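Agglutinin (Rhizoctonia solani, PDB 4G9N) probably acts as a sugar-binding lectin with a ricin-type beta-trefoil fold, and holds N-acetylgalactosamine in this structure. Local coordinates at residues 21-26 with 63-68. Residues are numbered along the deposited sequence; the frame is centred on the assembly and turned at random.
Sequences LDLWRG and VKSGTY. With NGA (2-acetamido-2-deoxy-beta-D-galactopyranose), chain E.
O4 of the bound NGA is gripped twice by residues 21-26: it donates to OD1 of D22 at 2.8 Å and accepts from the backbone N of R25 at 2.7 Å, the N-H...O angle being 157°. The other carboxylate oxygen, OD2, takes the neighbouring hydroxyl O3 at 2.5 Å, a very short value whose exact length is doubtful. D22 thus spans two adjacent hydroxyls, its extended chi1 of 175° carrying the carboxylate out to the sugar. NE2 of Q35 bonds both OD1 and the sugar, while NE2 of Q45 bonds OD2, so each carboxylate oxygen has a protein donor besides the sugar hydroxyl, which should limit its rotation. C6 of the sugar lies over a face of the W24 indole, nearest CD1 and NE1, while CG of R25 sits 3.5 Å above that ring's plane, over its centre.

The backbone amide of R25 is presented by a type II beta turn, L23 to G26, closed by N of G26 donating to O of L23 at 2.8 Å. Residues 63-68 meet this turn and the strand end from the side of L23 and G26. With CG anti to its own N (chi1 -178°), L23 brings CD2 to 3.4 Å from S65 CB, a close carbon-carbon approach. T67 OG1 approaches the same methyl and accepts from S65 OG at 2.7 Å, so the two hydroxyls are tied together beside it. At the turn's end, O of G26 lies 3.3 Å from S65 CB, with K64 CG alongside. OD1 of N62 accepts from the S65 amide.

The contact therefore joins the loop between strands 58-62 and 68-71 to the turn after strand 20-23. D22 at the end of that strand, with W24 and the R25 amide in the turn, around a galacto-configured sugar, is characteristic of a carbohydrate site in a ricin-type beta-trefoil lectin.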
ATOM      1  N   LEU B  21       7.332  12.911  10.574  1.00  2.69           N
ATOM      2  CA  LEU B  21       8.622  12.230  10.493  1.00  3.06           C
ATOM      3  C   LEU B  21       9.725  13.269  10.296  1.00  7.85           C
ATOM      4  O   LEU B  21       9.680  14.069   9.357  1.00  4.53           O
ATOM      5  CB  LEU B  21       8.628  11.226   9.341  1.00  3.13           C
ATOM      6  CG  LEU B  21       9.766  10.204   9.335  1.00  4.43           C
ATOM      7  CD1 LEU B  21       9.504   9.134  10.391  1.00  1.02           C
ATOM      8  CD2 LEU B  21       9.941   9.575   7.950  1.00  1.73           C
ATOM      9  N   ASP B  22      10.725  13.236  11.167  1.00  3.72           N
ATOM     10  CA  ASP B  22      11.674  14.336  11.297  1.00  3.50           C
ATOM     11  C   ASP B  22      13.118  13.805  11.341  1.00  4.64           C
ATOM     12  O   ASP B  22      13.447  12.921  12.141  1.00  8.72           O
ATOM     13  CB  ASP B  22      11.315  15.124  12.572  1.00  4.81           C
ATOM     14  CG  ASP B  22      12.316  16.248  12.903  1.00 13.43           C
ATOM     15  OD1 ASP B  22      13.472  15.939  13.275  1.00  6.29           O
ATOM     16  OD2 ASP B  22      11.925  17.442  12.844  1.00  6.84           O
ATOM     17  N   LEU B  23      13.976  14.310  10.463  1.00  4.64           N
ATOM     18  CA  LEU B  23      15.401  13.979  10.550  1.00  4.32           C
ATOM     19  C   LEU B  23      16.112  14.963  11.479  1.00  8.73           C
ATOM     20  O   LEU B  23      16.182  16.157  11.190  1.00  5.76           O
ATOM     21  CB  LEU B  23      16.074  13.979   9.176  1.00  2.76           C
ATOM     22  CG  LEU B  23      17.564  13.591   9.168  1.00  6.01           C
ATOM     23  CD1 LEU B  23      17.802  12.154   9.594  1.00  1.68           C
ATOM     24  CD2 LEU B  23      18.187  13.847   7.816  1.00  5.74           C
ATOM     25  N   TRP B  24      16.626  14.453  12.597  1.00  6.66           N
ATOM     26  CA  TRP B  24      17.341  15.266  13.591  1.00  9.84           C
ATOM     27  C   TRP B  24      18.280  16.337  12.988  1.00 10.82           C
ATOM     28  O   TRP B  24      19.305  16.018  12.374  1.00  6.62           O
ATOM     29  CB  TRP B  24      18.105  14.348  14.545  1.00  4.49           C
ATOM     30  CG  TRP B  24      18.598  15.027  15.777  1.00 15.64           C
ATOM     31  CD1 TRP B  24      17.901  15.243  16.933  1.00  8.01           C
ATOM     32  CD2 TRP B  24      19.908  15.574  15.984  1.00  9.26           C
ATOM     33  NE1 TRP B  24      18.697  15.894  17.845  1.00 11.35           N
ATOM     34  CE2 TRP B  24      19.933  16.109  17.288  1.00 11.39           C
ATOM     35  CE3 TRP B  24      21.058  15.660  15.197  1.00  8.72           C
ATOM     36  CZ2 TRP B  24      21.067  16.727  17.820  1.00 15.52           C
ATOM     37  CZ3 TRP B  24      22.184  16.275  15.725  1.00 19.49           C
ATOM     38  CH2 TRP B  24      22.180  16.796  17.025  1.00 16.75           C
ATOM     39  N   ARG B  25      17.882  17.599  13.160  1.00  8.23           N
ATOM     40  CA  ARG B  25      18.575  18.787  12.623  1.00 13.89           C
ATOM     41  C   ARG B  25      18.886  18.746  11.112  1.00 10.81           C
ATOM     42  O   ARG B  25      19.705  19.521  10.618  1.00 10.89           O
ATOM     43  CB  ARG B  25      19.823  19.155  13.465  1.00 11.70           C
ATOM     44  CG  ARG B  25      19.614  18.983  14.981  1.00 11.18           C
ATOM     45  CD  ARG B  25      20.175  20.115  15.851  1.00 19.01           C
ATOM     46  NE  ARG B  25      21.613  20.023  16.085  1.00 22.91           N
ATOM     47  CZ  ARG B  25      22.215  20.056  17.276  1.00 17.66           C
ATOM     48  NH1 ARG B  25      21.526  20.167  18.411  1.00  9.30           N
ATOM     49  NH2 ARG B  25      23.536  19.963  17.328  1.00 19.03           N
ATOM     50  N   GLY B  26      18.213  17.854  10.387  1.00  6.06           N
ATOM     51  CA  GLY B  26      18.455  17.678   8.963  1.00  4.36           C
ATOM     52  C   GLY B  26      19.865  17.239   8.583  1.00  6.49           C
ATOM     53  O   GLY B  26      20.300  17.446   7.453  1.00  3.53           O
ATOM     54  N   VAL B  63      14.735  15.573   2.243  1.00  4.17           N
ATOM     55  CA  VAL B  63      14.978  16.698   1.351  1.00  2.77           C
ATOM     56  C   VAL B  63      16.168  17.520   1.853  1.00  6.92           C
ATOM     57  O   VAL B  63      17.019  17.920   1.072  1.00  4.05           O
ATOM     58  CB  VAL B  63      13.716  17.583   1.202  1.00  4.47           C
ATOM     59  CG1 VAL B  63      14.033  18.887   0.472  1.00  4.04           C
ATOM     60  CG2 VAL B  63      12.629  16.825   0.461  1.00  2.11           C
ATOM     61  N   LYS B  64      16.240  17.751   3.160  1.00  6.50           N
ATOM     62  CA  LYS B  64      17.307  18.592   3.698  1.00  6.33           C
ATOM     63  C   LYS B  64      18.690  17.935   3.572  1.00 10.67           C
ATOM     64  O   LYS B  64      19.633  18.550   3.084  1.00  3.77           O
ATOM     65  CB  LYS B  64      17.029  18.973   5.156  1.00  4.89           C
ATOM     66  CG  LYS B  64      18.122  19.828   5.792  1.00  9.52           C
ATOM     67  CD  LYS B  64      18.278  21.144   5.047  1.00 13.46           C
ATOM     68  CE  LYS B  64      19.277  22.065   5.733  1.00 21.75           C
ATOM     69  NZ  LYS B  64      18.822  22.421   7.101  1.00 36.11           N
ATOM     70  N   SER B  65      18.798  16.682   4.000  1.00  7.92           N
ATOM     71  CA  SER B  65      20.086  16.007   4.088  1.00  4.83           C
ATOM     72  C   SER B  65      20.499  15.278   2.819  1.00  4.32           C
ATOM     73  O   SER B  65      21.687  15.071   2.584  1.00  6.11           O
ATOM     74  CB  SER B  65      20.050  14.976   5.204  1.00  6.43           C
ATOM     75  OG  SER B  65      19.246  13.868   4.815  1.00  5.20           O
ATOM     76  N   GLY B  66      19.524  14.843   2.031  1.00  4.11           N
ATOM     77  CA  GLY B  66      19.806  13.980   0.904  1.00  2.43           C
ATOM     78  C   GLY B  66      20.010  12.532   1.312  1.00  5.36           C
ATOM     79  O   GLY B  66      20.120  11.660   0.456  1.00  9.95           O
ATOM     80  N   THR B  67      20.057  12.260   2.615  1.00  5.71           N
ATOM     81  CA  THR B  67      20.198  10.884   3.078  1.00  3.68           C
ATOM     82  C   THR B  67      18.839  10.207   3.181  1.00  6.18           C
ATOM     83  O   THR B  67      17.791  10.853   3.101  1.00  5.99           O
ATOM     84  CB  THR B  67      20.962  10.774   4.421  1.00  7.03           C
ATOM     85  OG1 THR B  67      20.232  11.441   5.453  1.00  3.06           O
ATOM     86  CG2 THR B  67      22.345  11.389   4.298  1.00  7.86           C
ATOM     87  N   TYR B  68      18.857   8.894   3.361  1.00  6.59           N
ATOM     88  CA  TYR B  68      17.646   8.109   3.187  1.00  5.74           C
ATOM     89  C   TYR B  68      17.158   7.550   4.507  1.00  7.75           C
ATOM     90  O   TYR B  68      17.926   7.429   5.457  1.00  6.98           O
ATOM     91  CB  TYR B  68      17.921   6.954   2.236  1.00  6.00           C
ATOM     92  CG  TYR B  68      18.194   7.354   0.799  1.00  9.06           C
ATOM     93  CD1 TYR B  68      17.156   7.453  -0.121  1.00  5.78           C
ATOM     94  CD2 TYR B  68      19.494   7.609   0.361  1.00  4.94           C
ATOM     95  CE1 TYR B  68      17.398   7.809  -1.443  1.00  4.93           C
ATOM     96  CE2 TYR B  68      19.751   7.968  -0.960  1.00  7.54           C
ATOM     97  CZ  TYR B  68      18.695   8.064  -1.854  1.00 12.24           C
ATOM     98  OH  TYR B  68      18.929   8.421  -3.158  1.00  4.97           O
TER
HETATM   99  C1  NGA E 201      16.048  21.317  14.695  1.00  8.77           C
HETATM  100  C2  NGA E 201      15.094  20.887  13.588  1.00 11.34           C
HETATM  101  C3  NGA E 201      14.009  20.001  14.170  1.00  8.05           C
HETATM  102  C4  NGA E 201      14.654  18.815  14.886  1.00 11.87           C
HETATM  103  C5  NGA E 201      15.636  19.333  15.931  1.00  8.67           C
HETATM  104  C6  NGA E 201      16.422  18.197  16.565  1.00  8.42           C
HETATM  105  C7  NGA E 201      14.801  22.457  11.773  1.00 11.00           C
HETATM  106  C8  NGA E 201      13.977  23.598  11.241  1.00  8.18           C
HETATM  107  N2  NGA E 201      14.498  22.064  13.001  1.00  9.27           N
HETATM  108  O1  NGA E 201      17.100  22.072  14.133  1.00 16.94           O
HETATM  109  O3  NGA E 201      13.128  19.604  13.146  1.00  6.19           O
HETATM  110  O4  NGA E 201      15.327  17.951  13.993  1.00  5.59           O
HETATM  111  O5  NGA E 201      16.586  20.190  15.345  1.00 10.31           O
HETATM  112  O6  NGA E 201      15.558  17.287  17.204  1.00 14.71           O
HETATM  113  O7  NGA E 201      15.691  21.924  11.103  1.00 10.08           O